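Long-range contacts in nigritoxine (Vibrio nigripulchritudo, PDB 5M41), which acts as a bacterial toxin against crustaceans and insects: residues Glu235-Pro240 against Phe251-Lys256; Gly213-Pro218 against Leu230-Glu235; Glu243-Gln248 against Ser372-Ile377; Gln354-Gly359 against Arg425-Asn430. One frame throughout, in Å; residues are numbered along the deposited sequence.

Contact 1. Residues Glu235-Pro240 against Phe251-Lys256; sequences EGFTSP and FSHLAK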
loop_
_atom_site.group_PDB
_atom_site.type_symbol
_atom_site.label_atom_id
_atom_site.label_comp_id
_atom_site.label_asym_id
_atom_site.label_seq_id
_atom_site.Cartn_x
_atom_site.Cartn_y
_atom_site.Cartn_z
ATOM N N GLU A 235 -7.641 -23.298 -14.274
ATOM C CA GLU A 235 -6.923 -23.761 -13.088
ATOM C C GLU A 235 -7.127 -22.840 -11.883
ATOM O O GLU A 235 -7.093 -21.612 -12.007
ATOM C CB GLU A 235 -5.435 -23.936 -13.394
ATOM C CG GLU A 235 -5.179 -25.092 -14.356
ATOM C CD GLU A 235 -3.775 -25.108 -14.934
ATOM O OE1 GLU A 235 -2.954 -24.234 -14.570
ATOM O OE2 GLU A 235 -3.500 -26.006 -15.765
ATOM N N GLY A 236 -7.357 -23.458 -10.726
ATOM C CA GLY A 236 -7.503 -22.749 -9.463
ATOM C C GLY A 236 -8.936 -22.428 -9.068
ATOM O O GLY A 236 -9.163 -21.834 -8.012
ATOM N N PHE A 237 -9.901 -22.783 -9.919
ATOM C CA PHE A 237 -11.324 -22.571 -9.611
ATOM C C PHE A 237 -11.768 -23.467 -8.458
ATOM O O PHE A 237 -11.435 -24.644 -8.428
ATOM C CB PHE A 237 -12.185 -22.843 -10.847
ATOM C CG PHE A 237 -12.566 -21.613 -11.619
ATOM C CD1 PHE A 237 -13.868 -21.102 -11.536
ATOM C CD2 PHE A 237 -11.650 -20.977 -12.464
ATOM C CE1 PHE A 237 -14.235 -19.974 -12.253
ATOM C CE2 PHE A 237 -12.014 -19.841 -13.185
ATOM C CZ PHE A 237 -13.305 -19.338 -13.074
ATOM N N THR A 238 -12.501 -22.905 -7.498
ATOM C CA THR A 238 -13.081 -23.700 -6.416
ATOM C C THR A 238 -14.494 -24.163 -6.823
ATOM O O THR A 238 -14.878 -24.006 -7.985
ATOM C CB THR A 238 -13.079 -22.909 -5.093
ATOM O OG1 THR A 238 -13.591 -21.596 -5.330
ATOM C CG2 THR A 238 -11.653 -22.784 -4.546
ATOM N N SER A 239 -15.260 -24.736 -5.893
ATOM C CA SER A 239 -16.645 -25.135 -6.155
ATOM C C SER A 239 -17.511 -23.950 -6.679
ATOM O O SER A 239 -17.198 -22.801 -6.411
ATOM C CB SER A 239 -17.273 -25.749 -4.900
ATOM O OG SER A 239 -17.811 -24.755 -4.037
ATOM N N PRO A 240 -18.587 -24.237 -7.440
ATOM C CA PRO A 240 -19.442 -23.143 -7.904
ATOM C C PRO A 240 -19.848 -22.183 -6.784
ATOM O O PRO A 240 -19.714 -20.981 -6.965
ATOM C CB PRO A 240 -20.651 -23.873 -8.486
ATOM C CG PRO A 240 -20.055 -25.152 -9.026
ATOM C CD PRO A 240 -18.987 -25.536 -8.023
ATOM N N PHE A 251 -8.133 -12.558 -5.190
ATOM C CA PHE A 251 -7.660 -13.379 -6.317
ATOM C C PHE A 251 -8.822 -14.155 -6.945
ATOM O O PHE A 251 -8.603 -15.148 -7.581
ATOM C CB PHE A 251 -6.481 -14.325 -5.910
ATOM C CG PHE A 251 -5.410 -13.638 -5.054
ATOM C CD1 PHE A 251 -4.529 -12.697 -5.615
ATOM C CD2 PHE A 251 -5.321 -13.898 -3.688
ATOM C CE1 PHE A 251 -3.559 -12.059 -4.828
ATOM C CE2 PHE A 251 -4.358 -13.257 -2.904
ATOM C CZ PHE A 251 -3.477 -12.346 -3.480
ATOM N N SER A 252 -10.058 -13.699 -6.746
ATOM C CA SER A 252 -11.234 -14.399 -7.296
ATOM C C SER A 252 -11.044 -14.851 -8.749
ATOM O O SER A 252 -10.763 -14.030 -9.628
ATOM C CB SER A 252 -12.437 -13.471 -7.247
ATOM O OG SER A 252 -13.491 -14.015 -8.012
ATOM N N HIS A 253 -11.228 -16.141 -9.012
ATOM C CA HIS A 253 -11.051 -16.667 -10.362
ATOM C C HIS A 253 -12.216 -16.280 -11.231
ATOM O O HIS A 253 -12.058 -15.927 -12.407
ATOM C CB HIS A 253 -10.813 -18.188 -10.308
ATOM C CG HIS A 253 -9.488 -18.556 -9.671
ATOM N ND1 HIS A 253 -8.349 -18.736 -10.398
ATOM C CD2 HIS A 253 -9.123 -18.697 -8.332
ATOM C CE1 HIS A 253 -7.318 -18.999 -9.562
ATOM N NE2 HIS A 253 -7.795 -18.991 -8.301
ATOM N N LEU A 254 -13.395 -16.277 -10.632
ATOM C CA LEU A 254 -14.584 -15.848 -11.332
ATOM C C LEU A 254 -14.551 -14.335 -11.631
ATOM O O LEU A 254 -14.943 -13.908 -12.718
ATOM C CB LEU A 254 -15.816 -16.245 -10.521
ATOM C CG LEU A 254 -17.200 -15.880 -11.045
ATOM C CD1 LEU A 254 -17.407 -16.529 -12.422
ATOM C CD2 LEU A 254 -18.271 -16.327 -10.061
ATOM N N ALA A 255 -14.086 -13.509 -10.687
ATOM C CA ALA A 255 -13.881 -12.090 -11.033
ATOM C C ALA A 255 -12.900 -11.929 -12.222
ATOM O O ALA A 255 -13.088 -11.068 -13.115
ATOM C CB ALA A 255 -13.380 -11.306 -9.829
ATOM N N LYS A 256 -11.858 -12.745 -12.247
ATOM C CA LYS A 256 -10.945 -12.724 -13.416
ATOM C C LYS A 256 -11.714 -13.060 -14.710
ATOM O O LYS A 256 -11.532 -12.416 -15.736
ATOM C CB LYS A 256 -9.749 -13.664 -13.221
ATOM C CG LYS A 256 -8.731 -13.614 -14.372
ATOM C CD LYS A 256 -7.524 -14.548 -14.174
ATOM C CE LYS A 256 -7.956 -16.009 -14.220
ATOM N NZ LYS A 256 -6.967 -16.935 -13.604
#

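Contact 2. Residues Gly213-Pro218 against Leu230-Glu235; sequences GAAREP and LEFTFE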
loop_
_atom_site.group_PDB
_atom_site.type_symbol
_atom_site.label_atom_id
_atom_site.label_comp_id
_atom_site.label_asym_id
_atom_site.label_seq_id
_atom_site.Cartn_x
_atom_site.Cartn_y
_atom_site.Cartn_z
ATOM N N GLY A 213 -15.477 -23.369 -20.869
ATOM C CA GLY A 213 -15.611 -23.237 -22.315
ATOM C C GLY A 213 -14.610 -22.222 -22.836
ATOM O O GLY A 213 -13.952 -22.450 -23.843
ATOM N N ALA A 214 -14.478 -21.107 -22.130
ATOM C CA ALA A 214 -13.542 -20.081 -22.558
ATOM C C ALA A 214 -12.078 -20.572 -22.496
ATOM O O ALA A 214 -11.294 -20.191 -23.347
ATOM C CB ALA A 214 -13.731 -18.803 -21.759
ATOM N N ALA A 215 -11.726 -21.409 -21.506
ATOM C CA ALA A 215 -10.359 -21.931 -21.379
ATOM C C ALA A 215 -10.013 -22.906 -22.488
ATOM O O ALA A 215 -8.850 -23.119 -22.749
ATOM C CB ALA A 215 -10.147 -22.617 -20.028
ATOM N N ARG A 216 -11.030 -23.495 -23.122
ATOM C CA ARG A 216 -10.867 -24.363 -24.285
ATOM C C ARG A 216 -10.588 -23.593 -25.553
ATOM O O ARG A 216 -10.184 -24.187 -26.510
ATOM C CB ARG A 216 -12.147 -25.166 -24.582
ATOM C CG ARG A 216 -12.680 -26.012 -23.467
ATOM C CD ARG A 216 -13.918 -26.747 -23.962
ATOM N NE ARG A 216 -13.487 -27.980 -24.583
ATOM C CZ ARG A 216 -13.232 -29.090 -23.896
ATOM N NH1 ARG A 216 -13.415 -29.126 -22.575
ATOM N NH2 ARG A 216 -12.819 -30.160 -24.529
ATOM N N GLU A 217 -10.882 -22.296 -25.587
ATOM C CA GLU A 217 -10.743 -21.509 -26.818
ATOM C C GLU A 217 -9.264 -21.454 -27.299
ATOM O O GLU A 217 -8.442 -20.853 -26.636
ATOM C CB GLU A 217 -11.298 -20.099 -26.567
ATOM C CG GLU A 217 -11.408 -19.207 -27.787
ATOM C CD GLU A 217 -12.504 -19.659 -28.743
ATOM O OE1 GLU A 217 -13.310 -20.549 -28.375
ATOM O OE2 GLU A 217 -12.559 -19.117 -29.862
ATOM N N PRO A 218 -8.926 -22.076 -28.454
ATOM C CA PRO A 218 -7.484 -22.252 -28.767
ATOM C C PRO A 218 -6.760 -20.928 -28.831
ATOM O O PRO A 218 -7.214 -20.000 -29.518
ATOM C CB PRO A 218 -7.506 -22.915 -30.147
ATOM C CG PRO A 218 -8.802 -23.656 -30.166
ATOM C CD PRO A 218 -9.769 -22.685 -29.500
ATOM N N LEU A 230 -6.964 -12.907 -25.588
ATOM C CA LEU A 230 -7.135 -12.911 -24.160
ATOM C C LEU A 230 -6.901 -14.304 -23.593
ATOM O O LEU A 230 -7.770 -15.165 -23.686
ATOM C CB LEU A 230 -8.552 -12.392 -23.810
ATOM C CG LEU A 230 -8.885 -10.943 -24.195
ATOM C CD1 LEU A 230 -10.384 -10.674 -23.997
ATOM C CD2 LEU A 230 -8.055 -9.941 -23.398
ATOM N N GLU A 231 -5.730 -14.508 -23.006
ATOM C CA GLU A 231 -5.375 -15.784 -22.398
ATOM C C GLU A 231 -6.244 -16.046 -21.173
ATOM O O GLU A 231 -6.511 -15.141 -20.413
ATOM C CB GLU A 231 -3.910 -15.753 -21.960
ATOM C CG GLU A 231 -3.304 -17.130 -21.687
ATOM C CD GLU A 231 -1.906 -17.049 -21.067
ATOM O OE1 GLU A 231 -1.250 -18.102 -20.900
ATOM O OE2 GLU A 231 -1.460 -15.931 -20.739
ATOM N N PHE A 232 -6.671 -17.285 -20.992
ATOM C CA PHE A 232 -7.453 -17.649 -19.829
ATOM C C PHE A 232 -7.352 -19.148 -19.561
ATOM O O PHE A 232 -7.471 -19.954 -20.484
ATOM C CB PHE A 232 -8.928 -17.281 -20.055
ATOM C CG PHE A 232 -9.814 -17.586 -18.875
ATOM C CD1 PHE A 232 -9.771 -16.791 -17.734
ATOM C CD2 PHE A 232 -10.673 -18.673 -18.903
ATOM C CE1 PHE A 232 -10.576 -17.073 -16.637
ATOM C CE2 PHE A 232 -11.480 -18.969 -17.810
ATOM C CZ PHE A 232 -11.425 -18.164 -16.675
ATOM N N THR A 233 -7.154 -19.509 -18.293
ATOM C CA THR A 233 -7.184 -20.904 -17.870
ATOM C C THR A 233 -8.210 -21.076 -16.757
ATOM O O THR A 233 -8.557 -20.117 -16.062
ATOM C CB THR A 233 -5.818 -21.379 -17.349
ATOM O OG1 THR A 233 -5.452 -20.566 -16.228
ATOM C CG2 THR A 233 -4.745 -21.228 -18.424
ATOM N N PHE A 234 -8.684 -22.309 -16.609
ATOM C CA PHE A 234 -9.632 -22.697 -15.570
ATOM C C PHE A 234 -8.952 -23.114 -14.253
ATOM O O PHE A 234 -9.609 -23.264 -13.223
ATOM C CB PHE A 234 -10.542 -23.835 -16.084
ATOM C CG PHE A 234 -11.723 -24.121 -15.183
ATOM C CD1 PHE A 234 -12.750 -23.176 -15.029
ATOM C CD2 PHE A 234 -11.810 -25.331 -14.473
ATOM C CE1 PHE A 234 -13.823 -23.424 -14.180
ATOM C CE2 PHE A 234 -12.884 -25.585 -13.615
ATOM C CZ PHE A 234 -13.901 -24.624 -13.477
ATOM N N GLU A 235 -7.641 -23.298 -14.274
ATOM C CA GLU A 235 -6.923 -23.761 -13.088
ATOM C C GLU A 235 -7.127 -22.840 -11.883
ATOM O O GLU A 235 -7.093 -21.612 -12.007
ATOM C CB GLU A 235 -5.435 -23.936 -13.394
ATOM C CG GLU A 235 -5.179 -25.092 -14.356
ATOM C CD GLU A 235 -3.775 -25.108 -14.934
ATOM O OE1 GLU A 235 -2.954 -24.234 -14.570
ATOM O OE2 GLU A 235 -3.500 -26.006 -15.765
#

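Contact 3. Residues Glu243-Gln248 against Ser372-Ile377; sequences ELRAIQ and SSRDLI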
loop_
_atom_site.group_PDB
_atom_site.type_symbol
_atom_site.label_atom_id
_atom_site.label_comp_id
_atom_site.label_asym_id
_atom_site.label_seq_id
_atom_site.Cartn_x
_atom_site.Cartn_y
_atom_site.Cartn_z
ATOM N N GLU A 243 -16.872 -20.034 -5.456
ATOM C CA GLU A 243 -16.567 -18.951 -6.409
ATOM C C GLU A 243 -17.514 -17.769 -6.233
ATOM O O GLU A 243 -17.076 -16.621 -6.271
ATOM C CB GLU A 243 -16.592 -19.455 -7.849
ATOM C CG GLU A 243 -15.363 -20.267 -8.233
ATOM C CD GLU A 243 -14.061 -19.519 -7.985
ATOM O OE1 GLU A 243 -13.941 -18.298 -8.313
ATOM O OE2 GLU A 243 -13.149 -20.164 -7.439
ATOM N N LEU A 244 -18.802 -18.036 -5.990
ATOM C CA LEU A 244 -19.739 -16.926 -5.735
ATOM C C LEU A 244 -19.462 -16.284 -4.393
ATOM O O LEU A 244 -19.551 -15.047 -4.255
ATOM C CB LEU A 244 -21.212 -17.359 -5.815
ATOM C CG LEU A 244 -21.757 -17.890 -7.147
ATOM C CD1 LEU A 244 -23.271 -17.869 -7.118
ATOM C CD2 LEU A 244 -21.312 -17.083 -8.359
ATOM N N ARG A 245 -19.127 -17.100 -3.397
ATOM C CA ARG A 245 -18.787 -16.560 -2.091
ATOM C C ARG A 245 -17.553 -15.642 -2.175
ATOM O O ARG A 245 -17.472 -14.651 -1.458
ATOM C CB ARG A 245 -18.546 -17.688 -1.077
ATOM C CG ARG A 245 -19.824 -18.416 -0.683
ATOM C CD ARG A 245 -19.519 -19.593 0.230
ATOM N NE ARG A 245 -18.822 -19.171 1.443
ATOM C CZ ARG A 245 -19.421 -18.780 2.558
ATOM N NH1 ARG A 245 -20.748 -18.756 2.645
ATOM N NH2 ARG A 245 -18.677 -18.430 3.598
ATOM N N ALA A 246 -16.625 -15.970 -3.069
ATOM C CA ALA A 246 -15.341 -15.257 -3.186
ATOM C C ALA A 246 -15.300 -14.241 -4.340
ATOM O O ALA A 246 -14.224 -13.790 -4.734
ATOM C CB ALA A 246 -14.192 -16.274 -3.320
ATOM N N ILE A 247 -16.465 -13.903 -4.886
ATOM C CA ILE A 247 -16.575 -12.984 -6.041
ATOM C C ILE A 247 -15.863 -11.628 -5.857
ATOM O O ILE A 247 -15.338 -11.074 -6.810
ATOM C CB ILE A 247 -18.064 -12.788 -6.496
ATOM C CG1 ILE A 247 -18.165 -11.950 -7.764
ATOM C CG2 ILE A 247 -18.887 -12.037 -5.468
ATOM C CD1 ILE A 247 -17.730 -12.672 -9.013
ATOM N N GLN A 248 -15.848 -11.093 -4.641
ATOM C CA GLN A 248 -15.129 -9.835 -4.382
ATOM C C GLN A 248 -13.786 -10.066 -3.660
ATOM O O GLN A 248 -13.236 -9.152 -3.067
ATOM C CB GLN A 248 -16.033 -8.870 -3.596
ATOM C CG GLN A 248 -17.257 -8.455 -4.407
ATOM C CD GLN A 248 -18.070 -7.353 -3.733
ATOM O OE1 GLN A 248 -18.381 -7.447 -2.566
ATOM N NE2 GLN A 248 -18.431 -6.324 -4.491
ATOM N N SER A 372 -14.088 -8.680 0.661
ATOM C CA SER A 372 -14.997 -8.675 1.791
ATOM C C SER A 372 -14.224 -9.098 3.036
ATOM O O SER A 372 -13.226 -9.816 2.925
ATOM C CB SER A 372 -16.205 -9.586 1.547
ATOM O OG SER A 372 -15.905 -10.915 1.910
ATOM N N SER A 373 -14.667 -8.664 4.224
ATOM C CA SER A 373 -13.960 -9.068 5.437
ATOM C C SER A 373 -13.852 -10.592 5.557
ATOM O O SER A 373 -12.785 -11.119 5.909
ATOM C CB SER A 373 -14.551 -8.445 6.702
ATOM O OG SER A 373 -15.913 -8.711 6.810
ATOM N N ARG A 374 -14.923 -11.301 5.202
ATOM C CA ARG A 374 -14.882 -12.751 5.213
ATOM C C ARG A 374 -13.826 -13.307 4.248
ATOM O O ARG A 374 -13.167 -14.282 4.584
ATOM C CB ARG A 374 -16.253 -13.350 4.902
ATOM C CG ARG A 374 -16.199 -14.859 4.736
ATOM C CD ARG A 374 -17.493 -15.435 4.161
ATOM N NE ARG A 374 -17.743 -15.031 2.772
ATOM C CZ ARG A 374 -18.956 -15.036 2.219
ATOM N NH1 ARG A 374 -19.989 -15.406 2.942
ATOM N NH2 ARG A 374 -19.135 -14.660 0.962
ATOM N N ASP A 375 -13.681 -12.697 3.068
ATOM C CA ASP A 375 -12.652 -13.105 2.103
ATOM C C ASP A 375 -11.256 -12.952 2.686
ATOM O O ASP A 375 -10.389 -13.784 2.449
ATOM C CB ASP A 375 -12.705 -12.264 0.820
ATOM C CG ASP A 375 -14.022 -12.407 0.061
ATOM O OD1 ASP A 375 -14.654 -13.476 0.135
ATOM O OD2 ASP A 375 -14.403 -11.443 -0.647
ATOM N N LEU A 376 -11.027 -11.868 3.431
ATOM C CA LEU A 376 -9.727 -11.669 4.053
ATOM C C LEU A 376 -9.433 -12.740 5.123
ATOM O O LEU A 376 -8.309 -13.253 5.172
ATOM C CB LEU A 376 -9.579 -10.241 4.593
ATOM C CG LEU A 376 -8.994 -9.290 3.530
ATOM C CD1 LEU A 376 -9.731 -9.312 2.190
ATOM C CD2 LEU A 376 -8.813 -7.875 4.040
ATOM N N ILE A 377 -10.422 -13.080 5.957
ATOM C CA ILE A 377 -10.228 -14.136 6.974
ATOM C C ILE A 377 -9.885 -15.443 6.252
ATOM O O ILE A 377 -8.885 -16.091 6.560
ATOM C CB ILE A 377 -11.491 -14.340 7.860
ATOM C CG1 ILE A 377 -11.759 -13.111 8.735
ATOM C CG2 ILE A 377 -11.376 -15.592 8.735
ATOM C CD1 ILE A 377 -10.579 -12.654 9.569
HETATM O O HOH W 1 -16.367 -12.056 -2.094
#

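Contact 4. Residues Gln354-Gly359 against Arg425-Asn430; sequences QVVRGG and RPTYRN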
loop_
_atom_site.group_PDB
_atom_site.type_symbol
_atom_site.label_atom_id
_atom_site.label_comp_id
_atom_site.label_asym_id
_atom_site.label_seq_id
_atom_site.Cartn_x
_atom_site.Cartn_y
_atom_site.Cartn_z
ATOM N N GLN A 354 -20.412 1.223 -6.900
ATOM C CA GLN A 354 -20.325 -0.225 -6.756
ATOM C C GLN A 354 -18.883 -0.688 -6.702
ATOM O O GLN A 354 -18.086 -0.318 -7.563
ATOM C CB GLN A 354 -20.898 -0.900 -7.977
ATOM C CG GLN A 354 -22.323 -1.355 -7.900
ATOM C CD GLN A 354 -22.767 -1.848 -9.248
ATOM O OE1 GLN A 354 -23.850 -1.501 -9.698
ATOM N NE2 GLN A 354 -21.905 -2.623 -9.932
ATOM N N VAL A 355 -18.548 -1.520 -5.725
ATOM C CA VAL A 355 -17.286 -2.236 -5.780
ATOM C C VAL A 355 -17.464 -3.375 -6.789
ATOM O O VAL A 355 -18.400 -4.190 -6.656
ATOM C CB VAL A 355 -16.860 -2.786 -4.408
ATOM C CG1 VAL A 355 -15.622 -3.695 -4.544
ATOM C CG2 VAL A 355 -16.535 -1.627 -3.456
ATOM N N VAL A 356 -16.585 -3.415 -7.789
ATOM C CA VAL A 356 -16.658 -4.434 -8.843
ATOM C C VAL A 356 -15.909 -5.703 -8.407
ATOM O O VAL A 356 -16.470 -6.780 -8.414
ATOM C CB VAL A 356 -16.176 -3.890 -10.212
ATOM C CG1 VAL A 356 -16.177 -4.977 -11.281
ATOM C CG2 VAL A 356 -17.118 -2.770 -10.682
ATOM N N ARG A 357 -14.668 -5.550 -7.963
ATOM C CA ARG A 357 -13.853 -6.689 -7.582
ATOM C C ARG A 357 -12.861 -6.268 -6.508
ATOM O O ARG A 357 -12.440 -5.095 -6.475
ATOM C CB ARG A 357 -13.111 -7.254 -8.823
ATOM C CG ARG A 357 -12.197 -6.246 -9.531
ATOM C CD ARG A 357 -11.100 -6.932 -10.368
ATOM N NE ARG A 357 -10.255 -7.706 -9.462
ATOM C CZ ARG A 357 -9.882 -8.969 -9.605
ATOM N NH1 ARG A 357 -10.195 -9.675 -10.693
ATOM N NH2 ARG A 357 -9.135 -9.510 -8.652
ATOM N N GLY A 358 -12.478 -7.212 -5.648
ATOM C CA GLY A 358 -11.365 -6.977 -4.738
ATOM C C GLY A 358 -10.016 -7.064 -5.455
ATOM O O GLY A 358 -9.963 -7.217 -6.670
ATOM N N GLY A 359 -8.920 -6.963 -4.704
ATOM C CA GLY A 359 -7.599 -7.054 -5.281
ATOM C C GLY A 359 -6.508 -6.560 -4.361
ATOM O O GLY A 359 -6.678 -6.488 -3.131
ATOM N N ARG A 425 -5.574 -5.197 -9.390
ATOM C CA ARG A 425 -6.069 -4.155 -8.485
ATOM C C ARG A 425 -7.580 -4.241 -8.299
ATOM O O ARG A 425 -8.278 -4.708 -9.190
ATOM C CB ARG A 425 -5.731 -2.791 -9.086
ATOM C CG ARG A 425 -4.227 -2.511 -9.128
ATOM C CD ARG A 425 -3.900 -1.390 -10.105
ATOM N NE ARG A 425 -4.166 -0.088 -9.497
ATOM C CZ ARG A 425 -4.123 1.082 -10.149
ATOM N NH1 ARG A 425 -3.842 1.116 -11.452
ATOM N NH2 ARG A 425 -4.381 2.219 -9.496
ATOM N N PRO A 426 -8.090 -3.814 -7.128
ATOM C CA PRO A 426 -9.535 -3.749 -6.946
ATOM C C PRO A 426 -10.103 -2.648 -7.833
ATOM O O PRO A 426 -9.382 -1.704 -8.165
ATOM C CB PRO A 426 -9.682 -3.360 -5.463
ATOM C CG PRO A 426 -8.422 -2.553 -5.196
ATOM C CD PRO A 426 -7.371 -3.374 -5.914
ATOM N N THR A 427 -11.368 -2.777 -8.233
ATOM C CA THR A 427 -11.981 -1.782 -9.092
ATOM C C THR A 427 -13.373 -1.397 -8.573
ATOM O O THR A 427 -13.996 -2.127 -7.815
ATOM C CB THR A 427 -12.132 -2.238 -10.575
ATOM O OG1 THR A 427 -13.115 -3.272 -10.662
ATOM C CG2 THR A 427 -10.820 -2.706 -11.239
ATOM N N TYR A 428 -13.863 -0.243 -9.003
ATOM C CA TYR A 428 -15.211 0.198 -8.673
ATOM C C TYR A 428 -15.832 0.843 -9.897
ATOM O O TYR A 428 -15.138 1.179 -10.857
ATOM C CB TYR A 428 -15.217 1.196 -7.506
ATOM C CG TYR A 428 -14.738 2.592 -7.855
ATOM C CD1 TYR A 428 -15.648 3.641 -8.023
ATOM C CD2 TYR A 428 -13.369 2.868 -8.002
ATOM C CE1 TYR A 428 -15.216 4.938 -8.317
ATOM C CE2 TYR A 428 -12.926 4.143 -8.319
ATOM C CZ TYR A 428 -13.847 5.173 -8.473
ATOM O OH TYR A 428 -13.389 6.437 -8.770
ATOM N N ARG A 429 -17.146 0.974 -9.866
ATOM C CA ARG A 429 -17.869 1.609 -10.939
ATOM C C ARG A 429 -18.428 2.912 -10.395
ATOM O O ARG A 429 -19.206 2.912 -9.441
ATOM C CB ARG A 429 -18.988 0.687 -11.445
ATOM C CG ARG A 429 -19.911 1.320 -12.485
ATOM C CD ARG A 429 -21.082 0.398 -12.823
ATOM N NE ARG A 429 -20.625 -0.983 -12.779
ATOM C CZ ARG A 429 -20.100 -1.643 -13.813
ATOM N NH1 ARG A 429 -19.996 -1.076 -15.017
ATOM N NH2 ARG A 429 -19.689 -2.890 -13.638
ATOM N N ASN A 430 -18.002 4.023 -10.984
ATOM C CA ASN A 430 -18.486 5.336 -10.562
ATOM C C ASN A 430 -19.926 5.586 -11.014
ATOM O O ASN A 430 -20.577 4.720 -11.623
ATOM C CB ASN A 430 -17.545 6.457 -11.026
ATOM C CG ASN A 430 -17.481 6.593 -12.540
ATOM O OD1 ASN A 430 -18.445 6.293 -13.249
ATOM N ND2 ASN A 430 -16.340 7.065 -13.043
#

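Contact 1. Residues Glu235-Pro240 against Phe251-Lys256
H253 has its imidazole anti to its own carbonyl carbon (chi1 -68°), which sets the ring against G236, while H253 CB, pointing toward the other segment, meets F237. The F237 chi1 of -98° lies off the staggered values and carries its ring against the first turn of the helix, near L254 N. There H253 CB sits over one face of the phenyl, 3.7 Å from its centroid, a CH-pi contact displaced toward the rim. The two rings themselves meet obliquely, with planes 48° apart. G236 approaches one face of the imidazole, with its CA 4.1 Å from the ring centroid in a second CH-pi contact. G236 O lies above that same face, 3.2 Å from H253 NE2, and the angle is too poor for a hydrogen bond. The opposite face carries F251 O. All this happens at the N-terminus of helix 253-264, where S252 is the N-cap: its OG accepts from A255 N at 2.8 Å in a nearly straight bond. L254 adds an apolar touch, its CB 4.4 Å from F237 CE1. E243 of the preceding helix 240-245 serves both segments, accepting from L254 N and bonding T238 OG1, while the F237 ring also stacks on F234.

Contact 2. Residues Gly213-Pro218 against Leu230-Glu235
The F232 ring presents an edge to A215: A215 N lies in the ring plane, 3.9 Å from F232 CD2. The CB of A214 meets the same corner from an oblique position, 4.2 Å from F232 CD2. The ring also meets that of Y257, planes inclined by about 35°, and touches A211 on helix 206-215 and K256 and L260 on helix 253-264, so it lies between the two helices. Its CG is anti to the backbone N (chi1 -178°), which directs the ring at the alanines. F234 behaves differently: within the two segments it is F234 CB that meets A215, 4.1 Å from A215 CB, while its side chain also touches A211 and K212. A215 thus sits against the backbone at F232-F234, its CB 3.7 Å from F234 N and 4.0 Å from T233 CA, while A215 CA approaches F232 O at 3.6 Å. In the fold, this rests the loop leaving strand 229-230 toward the C-terminal end of helix 206-215; the intervening chain includes strand 221-223, where V221 exchanges backbone hydrogen bonds with L230. No hydrogen bond crosses between the segments, consistent with apolar packing of two alanine methyls against the F232 ring, F234 CB and the loop backbone.

Contact 3. Residues Glu243-Gln248 against Ser372-Ile377
R245 and R374 cross at about a right angle where the last turn of helix 240-245 meets the start of helix 373-382, which opens with a capping box formed by S372 and D375. The two guanidinium planes are 37° apart and face each other off-centre: R374 NH1 stands 3.1 Å above the R245 plane, toward its rim. Like charges come close here, R245 NH2 lying 3.4 Å from R374 NH1, and acceptors around them probably offset the cost. R374 NH1 also donates to G19 O, and R245 NH2 has a long, weak ion pair with E378. A bend at chi3 turns the R374 head back so that NH2 donates to R245 O at 2.9 Å; the angle of 141° at the hydrogen makes the bond bent, and the donor comes 19° out of the carbonyl plane. In the capping box, D375 N donates to S372 OG at 3.1 Å, and S372 N returns a bond to D375 OD2, met from above the carboxylate plane. This carboxylate also faces the 243-248 backbone, D375 OD2 lying 3.4 Å from Q248 C. A water bridges the 243-248 backbone: it donates to R245 O and accepts from Q248 N at 2.8 Å.

Contact 4. Residues Gln354-Gly359 against Arg425-Asn430
Backbone hydrogen bonds join Q354 to R429 and the pair V356 and R357 to T427. R429 N donates to Q354 O at 2.8 Å, in the carbonyl plane, while the return bond from Q354 N to R429 O is weak. T427 O is shared: V356 N reaches it at 2.9 Å and R357 N weakly at 3.5 Å. T427 N completes the ladder by donating to R357 O at 3.1 Å. One packing point is the threonine, whose OG1 (chi1 69°) points between V356 and R357, 3.2 Å from V356 CB and 3.3 Å from R357 CG. P426 CD lies 3.6 Å from G359 C, so the proline ring rests on the glycine backbone. Among the polar side chains, Q354 and R429 run alongside each other in the same direction, with Q354 NE2 at the guanidinium edge, and that amide nitrogen bonds weakly to N31. R357 turns back on its own segment, NE donating to G358 O at 2.8 Å, and NH1 forms a salt bridge with D259. Two consecutive residues opposite T427, with the register shifted by one, define a classic beta bulge, set in an outermost strand of a three-stranded antiparallel sheet.

How the contacts relate
From the N terminus, contact 2 closes first, folding the loop after strand 229-230 back onto helix 206-215. It shares E235 with contact 1, which closes the next excursion, around helix 240-245, by returning to helix 253-264. Contact 3 opens inside that excursion and closes 124 residues on at helix 373-382, so contacts 1 and 3 cross; they adjoin where S252 CB packs 3.1 Å from A246 O. Contact 4 opens before contact 3 has closed, and these two cross as well, with Q248 NE2 3.0 Å from V355 O. Contact 1 also touches contact 4 where A255 packs on R357. Together they tie the helices between 206 and 264 to helix 373-382 and the small sheet.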